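Local coordinates for protein WbmS, polysaccharide deacetylase involved in O-antigen biosynthesis (Bordetella bronchiseptica, PDB 3HFT) that probably removes acetyl groups from a polysaccharide during O-antigen biosynthesis, using a bound zinc ion, at residues D44-A49 / R125-V130; W177-A182 / P209-M214. All blocks are in the same frame, centred on the assembly; numbering follows the deposited sequence.

Contact 1: D44-A49 / R125-V130. With EDO (1,2-ethanediol), chain F; EDO (1,2-ethanediol), chain D.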
ATOM      1  N   ASP A  44      -4.484 -16.692   2.887  1.00 34.21           N
ATOM      2  CA  ASP A  44      -4.339 -16.091   4.198  1.00 32.37           C
ATOM      3  C   ASP A  44      -5.148 -17.000   5.161  1.00 33.72           C
ATOM      4  O   ASP A  44      -6.396 -17.060   5.109  1.00 34.73           O
ATOM      5  CB  ASP A  44      -4.928 -14.692   4.228  1.00 32.57           C
ATOM      6  CG  ASP A  44      -4.104 -13.680   3.432  1.00 38.48           C
ATOM      7  OD1 ASP A  44      -2.984 -14.003   2.991  1.00 36.59           O
ATOM      8  OD2 ASP A  44      -4.596 -12.543   3.269  1.00 37.88           O
ATOM      9  N   ILE A  45      -4.432 -17.734   5.981  1.00 33.61           N
ATOM     10  CA  ILE A  45      -5.041 -18.800   6.795  1.00 33.68           C
ATOM     11  C   ILE A  45      -6.048 -18.225   7.808  1.00 33.62           C
ATOM     12  O   ILE A  45      -7.084 -18.812   8.044  1.00 33.31           O
ATOM     13  CB  ILE A  45      -3.942 -19.713   7.373  1.00 36.37           C
ATOM     14  CG1 ILE A  45      -3.233 -20.461   6.211  1.00 33.68           C
ATOM     15  CG2 ILE A  45      -4.519 -20.723   8.429  1.00 32.30           C
ATOM     16  CD1 ILE A  45      -2.040 -21.366   6.646  1.00 33.25           C
ATOM     17  N   ASP A  46      -5.757 -17.048   8.354  1.00 32.78           N
ATOM     18  CA  ASP A  46      -6.645 -16.338   9.287  1.00 32.50           C
ATOM     19  C   ASP A  46      -7.249 -17.214  10.384  1.00 32.27           C
ATOM     20  O   ASP A  46      -8.468 -17.206  10.609  1.00 33.04           O
ATOM     21  CB  ASP A  46      -7.746 -15.578   8.535  1.00 32.43           C
ATOM     22  CG  ASP A  46      -7.218 -14.323   7.892  1.00 36.30           C
ATOM     23  OD1 ASP A  46      -5.985 -14.260   7.711  1.00 36.71           O
ATOM     24  OD2 ASP A  46      -8.016 -13.420   7.563  1.00 37.59           O
ATOM     25  N   TRP A  47      -6.392 -17.951  11.072  1.00 34.58           N
ATOM     26  CA  TRP A  47      -6.801 -18.722  12.249  1.00 33.67           C
ATOM     27  C   TRP A  47      -7.887 -19.765  11.998  1.00 34.34           C
ATOM     28  O   TRP A  47      -8.581 -20.165  12.921  1.00 35.27           O
ATOM     29  CB  TRP A  47      -7.207 -17.782  13.414  1.00 35.40           C
ATOM     30  CG  TRP A  47      -6.088 -16.829  13.760  1.00 34.38           C
ATOM     31  CD1 TRP A  47      -5.037 -17.078  14.591  1.00 35.89           C
ATOM     32  CD2 TRP A  47      -5.869 -15.516  13.219  1.00 33.59           C
ATOM     33  NE1 TRP A  47      -4.193 -16.006  14.613  1.00 34.61           N
ATOM     34  CE2 TRP A  47      -4.672 -15.030  13.786  1.00 39.73           C
ATOM     35  CE3 TRP A  47      -6.561 -14.708  12.303  1.00 38.49           C
ATOM     36  CZ2 TRP A  47      -4.152 -13.770  13.486  1.00 38.50           C
ATOM     37  CZ3 TRP A  47      -6.043 -13.447  12.008  1.00 37.76           C
ATOM     38  CH2 TRP A  47      -4.853 -12.998  12.602  1.00 39.49           C
ATOM     39  N   ALA A  48      -8.023 -20.234  10.764  1.00 32.93           N
ATOM     40  CA  ALA A  48      -8.994 -21.294  10.463  1.00 33.44           C
ATOM     41  C   ALA A  48      -8.767 -22.555  11.298  1.00 33.04           C
ATOM     42  O   ALA A  48      -7.638 -22.980  11.544  1.00 32.28           O
ATOM     43  CB  ALA A  48      -8.930 -21.639   8.977  1.00 30.62           C
ATOM     44  N   ALA A  49      -9.855 -23.182  11.715  1.00 32.18           N
ATOM     45  CA  ALA A  49      -9.782 -24.451  12.374  1.00 29.59           C
ATOM     46  C   ALA A  49      -9.106 -25.431  11.408  1.00 32.11           C
ATOM     47  O   ALA A  49      -9.194 -25.280  10.204  1.00 30.45           O
ATOM     48  CB  ALA A  49     -11.214 -24.950  12.716  1.00 30.50           C
ATOM     49  N   ARG A 125       2.533 -11.479   4.059  1.00 32.51           N
ATOM     50  CA  ARG A 125       1.396 -10.581   3.889  1.00 32.64           C
ATOM     51  C   ARG A 125       0.894 -10.336   5.291  1.00 35.29           C
ATOM     52  O   ARG A 125       0.783 -11.290   6.078  1.00 37.04           O
ATOM     53  CB  ARG A 125       0.274 -11.159   3.037  1.00 31.50           C
ATOM     54  CG  ARG A 125      -0.862 -10.153   2.833  1.00 31.75           C
ATOM     55  CD  ARG A 125      -1.922 -10.781   1.989  1.00 37.39           C
ATOM     56  NE  ARG A 125      -1.528 -10.925   0.600  1.00 36.40           N
ATOM     57  CZ  ARG A 125      -1.842 -11.968  -0.169  1.00 38.91           C
ATOM     58  NH1 ARG A 125      -2.457 -13.032   0.330  1.00 36.70           N
ATOM     59  NH2 ARG A 125      -1.489 -11.967  -1.444  1.00 36.07           N
ATOM     60  N   SER A 126       0.652  -9.063   5.617  1.00 35.13           N
ATOM     61  CA  SER A 126       0.182  -8.687   6.953  1.00 34.73           C
ATOM     62  C   SER A 126      -1.312  -8.869   7.090  1.00 34.70           C
ATOM     63  O   SER A 126      -2.067  -8.541   6.178  1.00 34.50           O
ATOM     64  CB  SER A 126       0.506  -7.230   7.259  1.00 36.86           C
ATOM     65  OG  SER A 126       1.904  -7.001   7.246  1.00 36.96           O
ATOM     66  N   HIS A 127      -1.752  -9.381   8.247  1.00 32.98           N
ATOM     67  CA  HIS A 127      -3.162  -9.438   8.535  1.00 34.98           C
ATOM     68  C   HIS A 127      -3.674  -8.007   8.496  1.00 35.99           C
ATOM     69  O   HIS A 127      -3.006  -7.086   9.003  1.00 33.95           O
ATOM     70  CB  HIS A 127      -3.483 -10.057   9.891  1.00 35.53           C
ATOM     71  CG  HIS A 127      -4.954 -10.171  10.118  1.00 37.97           C
ATOM     72  ND1 HIS A 127      -5.766 -10.890   9.267  1.00 39.53           N
ATOM     73  CD2 HIS A 127      -5.770  -9.606  11.041  1.00 37.10           C
ATOM     74  CE1 HIS A 127      -7.019 -10.804   9.688  1.00 39.81           C
ATOM     75  NE2 HIS A 127      -7.049 -10.018  10.753  1.00 39.49           N
ATOM     76  N   SER A 128      -4.808  -7.820   7.824  1.00 33.58           N
ATOM     77  CA  SER A 128      -5.411  -6.487   7.608  1.00 34.52           C
ATOM     78  C   SER A 128      -4.515  -5.511   6.829  1.00 35.10           C
ATOM     79  O   SER A 128      -4.742  -4.299   6.850  1.00 35.17           O
ATOM     80  CB  SER A 128      -5.889  -5.874   8.919  1.00 37.24           C
ATOM     81  OG  SER A 128      -6.942  -6.703   9.423  1.00 42.09           O
ATOM     82  N   LEU A 129      -3.502  -6.060   6.161  1.00 32.04           N
ATOM     83  CA  LEU A 129      -2.618  -5.286   5.290  1.00 33.66           C
ATOM     84  C   LEU A 129      -1.965  -4.148   6.037  1.00 32.47           C
ATOM     85  O   LEU A 129      -1.761  -3.049   5.505  1.00 33.23           O
ATOM     86  CB  LEU A 129      -3.411  -4.811   4.051  1.00 34.58           C
ATOM     87  CG  LEU A 129      -4.050  -5.931   3.209  1.00 37.02           C
ATOM     88  CD1 LEU A 129      -4.676  -5.394   1.912  1.00 30.23           C
ATOM     89  CD2 LEU A 129      -3.038  -7.038   2.877  1.00 34.23           C
ATOM     90  N   VAL A 130      -1.625  -4.418   7.299  1.00 33.68           N
ATOM     91  CA  VAL A 130      -0.913  -3.445   8.095  1.00 30.22           C
ATOM     92  C   VAL A 130       0.517  -3.330   7.555  1.00 31.72           C
ATOM     93  O   VAL A 130       1.264  -4.316   7.488  1.00 31.38           O
ATOM     94  CB  VAL A 130      -0.874  -3.796   9.618  1.00 30.60           C
ATOM     95  CG1 VAL A 130      -0.094  -2.682  10.376  1.00 31.91           C
ATOM     96  CG2 VAL A 130      -2.274  -4.009  10.230  1.00 30.43           C
TER
HETATM   97  C1  EDO F 261      -5.794  -9.378   4.849  1.00 45.88           C
HETATM   98  O1  EDO F 261      -6.212  -9.418   6.230  1.00 36.55           O
HETATM   99  C2  EDO F 261      -6.457 -10.551   4.126  1.00 48.48           C
HETATM  100  O2  EDO F 261      -6.376 -11.783   4.905  1.00 40.66           O
HETATM  101  C1  EDO D 259     -12.595 -12.483   6.885  1.00 54.81           C
HETATM  102  O1  EDO D 259     -13.269 -12.180   5.660  1.00 39.94           O
HETATM  103  C2  EDO D 259     -11.684 -13.699   6.687  1.00 61.80           C
HETATM  104  O2  EDO D 259     -10.617 -13.706   7.651  1.00 64.92           O

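Contact 2: W177-A182 / P209-M214. With EDO (1,2-ethanediol), chain D.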
ATOM      1  N   TRP A 177      -7.168  -9.486  -6.537  1.00 33.69           N
ATOM      2  CA  TRP A 177      -8.448 -10.112  -6.210  1.00 32.81           C
ATOM      3  C   TRP A 177      -8.354 -10.800  -4.856  1.00 33.55           C
ATOM      4  O   TRP A 177      -7.306 -11.390  -4.509  1.00 32.64           O
ATOM      5  CB  TRP A 177      -8.841 -11.111  -7.304  1.00 33.78           C
ATOM      6  CG  TRP A 177     -10.298 -11.580  -7.222  1.00 32.63           C
ATOM      7  CD1 TRP A 177     -11.338 -11.140  -7.992  1.00 32.87           C
ATOM      8  CD2 TRP A 177     -10.823 -12.653  -6.423  1.00 32.01           C
ATOM      9  NE1 TRP A 177     -12.493 -11.815  -7.668  1.00 33.22           N
ATOM     10  CE2 TRP A 177     -12.205 -12.750  -6.710  1.00 30.58           C
ATOM     11  CE3 TRP A 177     -10.284 -13.480  -5.433  1.00 34.30           C
ATOM     12  CZ2 TRP A 177     -13.052 -13.680  -6.070  1.00 37.02           C
ATOM     13  CZ3 TRP A 177     -11.120 -14.409  -4.806  1.00 35.44           C
ATOM     14  CH2 TRP A 177     -12.488 -14.483  -5.117  1.00 33.64           C
ATOM     15  N   GLU A 178      -9.431 -10.687  -4.071  1.00 32.98           N
ATOM     16  CA  GLU A 178      -9.524 -11.307  -2.743  1.00 32.57           C
ATOM     17  C   GLU A 178     -10.999 -11.637  -2.508  1.00 31.55           C
ATOM     18  O   GLU A 178     -11.908 -10.868  -2.902  1.00 34.07           O
ATOM     19  CB  GLU A 178      -8.945 -10.400  -1.660  1.00 34.73           C
ATOM     20  CG  GLU A 178      -9.061 -10.921  -0.229  1.00 35.07           C
ATOM     21  CD  GLU A 178      -8.411 -10.010   0.784  1.00 37.97           C
ATOM     22  OE1 GLU A 178      -7.376  -9.373   0.444  1.00 39.23           O
ATOM     23  OE2 GLU A 178      -8.936  -9.925   1.923  1.00 38.80           O
ATOM     24  N   ASP A 179     -11.236 -12.779  -1.890  1.00 33.56           N
ATOM     25  CA  ASP A 179     -12.611 -13.272  -1.705  1.00 36.80           C
ATOM     26  C   ASP A 179     -13.502 -12.353  -0.906  1.00 33.85           C
ATOM     27  O   ASP A 179     -14.618 -12.011  -1.370  1.00 36.02           O
ATOM     28  CB  ASP A 179     -12.694 -14.760  -1.242  1.00 37.21           C
ATOM     29  CG  ASP A 179     -11.853 -15.087  -0.004  1.00 34.03           C
ATOM     30  OD1 ASP A 179     -11.402 -14.174   0.692  1.00 36.51           O
ATOM     31  OD2 ASP A 179     -11.656 -16.297   0.272  1.00 33.65           O
ATOM     32  N   ASP A 180     -13.083 -11.958   0.287  1.00 35.03           N
ATOM     33  CA  ASP A 180     -13.913 -11.057   1.079  1.00 35.73           C
ATOM     34  C   ASP A 180     -14.023  -9.669   0.443  1.00 35.59           C
ATOM     35  O   ASP A 180     -15.088  -9.041   0.487  1.00 36.77           O
ATOM     36  CB  ASP A 180     -13.499 -11.008   2.559  1.00 37.01           C
ATOM     37  CG  ASP A 180     -12.042 -10.704   2.772  1.00 46.65           C
ATOM     38  OD1 ASP A 180     -11.262 -10.609   1.810  1.00 40.10           O
ATOM     39  OD2 ASP A 180     -11.652 -10.618   3.946  1.00 56.94           O
ATOM     40  N   VAL A 181     -12.963  -9.228  -0.235  1.00 36.59           N
ATOM     41  CA  VAL A 181     -12.998  -7.957  -0.988  1.00 36.38           C
ATOM     42  C   VAL A 181     -13.968  -8.010  -2.178  1.00 35.70           C
ATOM     43  O   VAL A 181     -14.636  -7.011  -2.503  1.00 39.21           O
ATOM     44  CB  VAL A 181     -11.569  -7.526  -1.412  1.00 35.70           C
ATOM     45  CG1 VAL A 181     -11.603  -6.286  -2.283  1.00 38.64           C
ATOM     46  CG2 VAL A 181     -10.743  -7.249  -0.157  1.00 36.13           C
ATOM     47  N   ALA A 182     -14.092  -9.187  -2.793  1.00 34.45           N
ATOM     48  CA  ALA A 182     -15.019  -9.372  -3.884  1.00 33.92           C
ATOM     49  C   ALA A 182     -16.433  -9.158  -3.353  1.00 34.87           C
ATOM     50  O   ALA A 182     -17.287  -8.547  -4.023  1.00 37.22           O
ATOM     51  CB  ALA A 182     -14.868 -10.755  -4.474  1.00 32.99           C
ATOM     52  N   PRO A 209      -9.383 -19.837   3.749  1.00 32.05           N
ATOM     53  CA  PRO A 209      -9.945 -21.163   3.966  1.00 31.87           C
ATOM     54  C   PRO A 209     -11.397 -21.139   4.429  1.00 32.37           C
ATOM     55  O   PRO A 209     -12.206 -21.899   3.887  1.00 31.50           O
ATOM     56  CB  PRO A 209      -9.007 -21.759   5.009  1.00 33.53           C
ATOM     57  CG  PRO A 209      -7.684 -21.204   4.628  1.00 31.66           C
ATOM     58  CD  PRO A 209      -7.994 -19.757   4.227  1.00 31.20           C
ATOM     59  N   ILE A 210     -11.726 -20.235   5.356  1.00 32.15           N
ATOM     60  CA  ILE A 210     -13.096 -20.121   5.852  1.00 32.48           C
ATOM     61  C   ILE A 210     -14.066 -19.818   4.708  1.00 31.27           C
ATOM     62  O   ILE A 210     -15.152 -20.396   4.645  1.00 32.65           O
ATOM     63  CB  ILE A 210     -13.251 -19.097   7.032  1.00 32.67           C
ATOM     64  CG1 ILE A 210     -14.614 -19.307   7.712  1.00 34.82           C
ATOM     65  CG2 ILE A 210     -13.035 -17.587   6.579  1.00 31.41           C
ATOM     66  CD1 ILE A 210     -14.855 -20.773   8.296  1.00 29.68           C
ATOM     67  N   HIS A 211     -13.686 -18.951   3.789  1.00 31.57           N
ATOM     68  CA  HIS A 211     -14.617 -18.625   2.691  1.00 32.75           C
ATOM     69  C   HIS A 211     -14.665 -19.711   1.650  1.00 31.81           C
ATOM     70  O   HIS A 211     -15.704 -19.951   1.035  1.00 31.19           O
ATOM     71  CB  HIS A 211     -14.306 -17.265   2.073  1.00 32.85           C
ATOM     72  CG  HIS A 211     -14.449 -16.137   3.036  1.00 33.13           C
ATOM     73  ND1 HIS A 211     -15.553 -15.998   3.839  1.00 34.05           N
ATOM     74  CD2 HIS A 211     -13.613 -15.126   3.362  1.00 36.62           C
ATOM     75  CE1 HIS A 211     -15.406 -14.930   4.602  1.00 37.26           C
ATOM     76  NE2 HIS A 211     -14.238 -14.378   4.325  1.00 33.17           N
ATOM     77  N   VAL A 212     -13.547 -20.394   1.437  1.00 34.66           N
ATOM     78  CA  VAL A 212     -13.553 -21.548   0.513  1.00 33.16           C
ATOM     79  C   VAL A 212     -14.444 -22.639   1.124  1.00 31.93           C
ATOM     80  O   VAL A 212     -15.247 -23.248   0.447  1.00 33.38           O
ATOM     81  CB  VAL A 212     -12.105 -22.053   0.223  1.00 33.54           C
ATOM     82  CG1 VAL A 212     -12.096 -23.333  -0.639  1.00 31.10           C
ATOM     83  CG2 VAL A 212     -11.280 -20.911  -0.464  1.00 30.31           C
ATOM     84  N   TYR A 213     -14.306 -22.890   2.415  1.00 31.62           N
ATOM     85  CA  TYR A 213     -15.131 -23.898   3.074  1.00 30.49           C
ATOM     86  C   TYR A 213     -16.632 -23.610   2.987  1.00 30.58           C
ATOM     87  O   TYR A 213     -17.419 -24.508   2.720  1.00 32.63           O
ATOM     88  CB  TYR A 213     -14.725 -24.052   4.543  1.00 31.43           C
ATOM     89  CG  TYR A 213     -15.270 -25.317   5.150  1.00 32.49           C
ATOM     90  CD1 TYR A 213     -14.571 -26.528   5.047  1.00 32.91           C
ATOM     91  CD2 TYR A 213     -16.502 -25.333   5.780  1.00 31.38           C
ATOM     92  CE1 TYR A 213     -15.065 -27.689   5.585  1.00 31.41           C
ATOM     93  CE2 TYR A 213     -17.013 -26.512   6.285  1.00 31.19           C
ATOM     94  CZ  TYR A 213     -16.280 -27.676   6.188  1.00 33.93           C
ATOM     95  OH  TYR A 213     -16.768 -28.831   6.724  1.00 34.14           O
HETATM   96  N   MSE A 214     -17.028 -22.371   3.238  1.00 30.98           N
HETATM   97  CA  MSE A 214     -18.459 -22.003   3.235  1.00 33.72           C
HETATM   98  C   MSE A 214     -18.950 -21.532   1.873  1.00 31.43           C
HETATM   99  O   MSE A 214     -20.132 -21.239   1.728  1.00 32.42           O
HETATM  100  CB  MSE A 214     -18.743 -20.868   4.233  1.00 33.23           C
HETATM  101  CG  MSE A 214     -18.266 -21.170   5.675  1.00 41.67           C
HETATM  102 SE   MSE A 214     -18.872 -19.755   6.878  0.75 37.41          SE
HETATM  103  CE  MSE A 214     -20.229 -20.228   6.897  1.00 23.92           C
TER
HETATM  104  C1  EDO D 259     -12.595 -12.483   6.885  1.00 54.81           C
HETATM  105  O1  EDO D 259     -13.269 -12.180   5.660  1.00 39.94           O
HETATM  106  C2  EDO D 259     -11.684 -13.699   6.687  1.00 61.80           C
HETATM  107  O2  EDO D 259     -10.617 -13.706   7.651  1.00 64.92           O

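Contact 1: D44-A49 / R125-V130
Two loops run side by side, with the CA atoms of Asp44 and Arg125 8.0 Å apart and those of Asp46 and His127 7.8 Å apart. They leave strands 39-44 and 123-124 and carry two ligands of the Asp-His-His zinc site seen in polysaccharide deacetylases. Asp46 OD1 and His127 ND1 bind the zinc ion, and His92 completes the protein's share of the site. A type I' turn from Ile45 to Ala48 carries both Asp46 and Trp47. The Trp47 six-membered ring points its edge at the face of His127, a T-shaped stack with planes at 87°. CZ3 of Trp47 sits over the centre of the His127 ring, while the opposite face has Ser128 OG near its rim. Deeper in, Arg125 forms a salt bridge with Asp44. Its chain is extended as far as CD and then bends at chi3 (-72°), bringing Arg125 NH1 2.9 Å from Asp44 OD1. The oxygen lies close to the guanidinium plane, but NH1 meets it from above the carboxylate plane. Arg125 NH1 is also hydrogen-bonded to Thr42 OG1. The other oxygen of the zinc ligand, Asp46 OD2, accepts a 2.6 Å hydrogen bond from O2 of an ethanediol.

Contact 2: W177-A182 / P209-M214
His211 reaches from helix 209-214 to the first turn of helix 179-185, where it meets Asp179 and Asp180. Both helices begin just after neighbouring parallel strands, 203-207 and 177-178. Their N-terminal ends therefore come together at the C-terminal ends of these strands, on the side of the parallel sheet that ends in 177-178. This is consistent with the distorted beta/alpha barrel of polysaccharide deacetylases. The side chain of His211 can be followed outward. His211 CB lies 3.3 Å from Asp179 OD2, a close van der Waals approach. CG is next, still beside the same carboxylate. His211 CD2 lies 3.6 Å from Asp179 OD1, and the ring and carboxylate planes are nearly perpendicular at 88°. ND1 turns to Thr216 OG1, outside both segments, and forms a hydrogen bond there. His211 CE1 has O1 of an ethanediol as its neighbour, at 3.6 Å. His211 NE2, at the tip, donates to the same O1 at 2.7 Å, and the bond is almost straight at 174°. This ethanediol O1 lies at the ring edge and donates in turn to Asp180 OD2 at 2.8 Å. The diol thus links a histidine and an aspartate that make no direct hydrogen bond, the nearest approach being Asp180 CB to His211 NE2 at 3.9 Å. Ile210 CG2 packs over the centre of one face of the imidazole. On the other helix, Asp179 has CG between its backbone N and carbonyl carbon (chi1 52°). This folds OD1 back to accept a weak bond from Asp180 N. The strongest partner of the carboxylate is His208, whose ND1 bonds OD1. The ethanediol probably comes from the crystallisation liquor. Its O1 both accepts from the imidazole and donates to the carboxylate, as a sugar hydroxyl could, which is consistent with a polar pocket suited to carbohydrate.

From the N terminus, strand 39-44 leads into the first segment of contact 1. That contact closes a long loop when the chain returns at 125-130, after strands 67-71 and 87-91 have been laid down. Contact 2 opens only later, at 177-182, and closes a shorter loop at 209-214. The two loops follow in series and neither nest nor cross. They meet in space because strand 203-207 lies between 39-44 and 177-178 in the parallel sheet. Pro209 CD packs 3.3 Å from Asp44 O. One ethanediol spans both contacts, reaching Asp46 with one hydroxyl and Asp180 and His211 with the other.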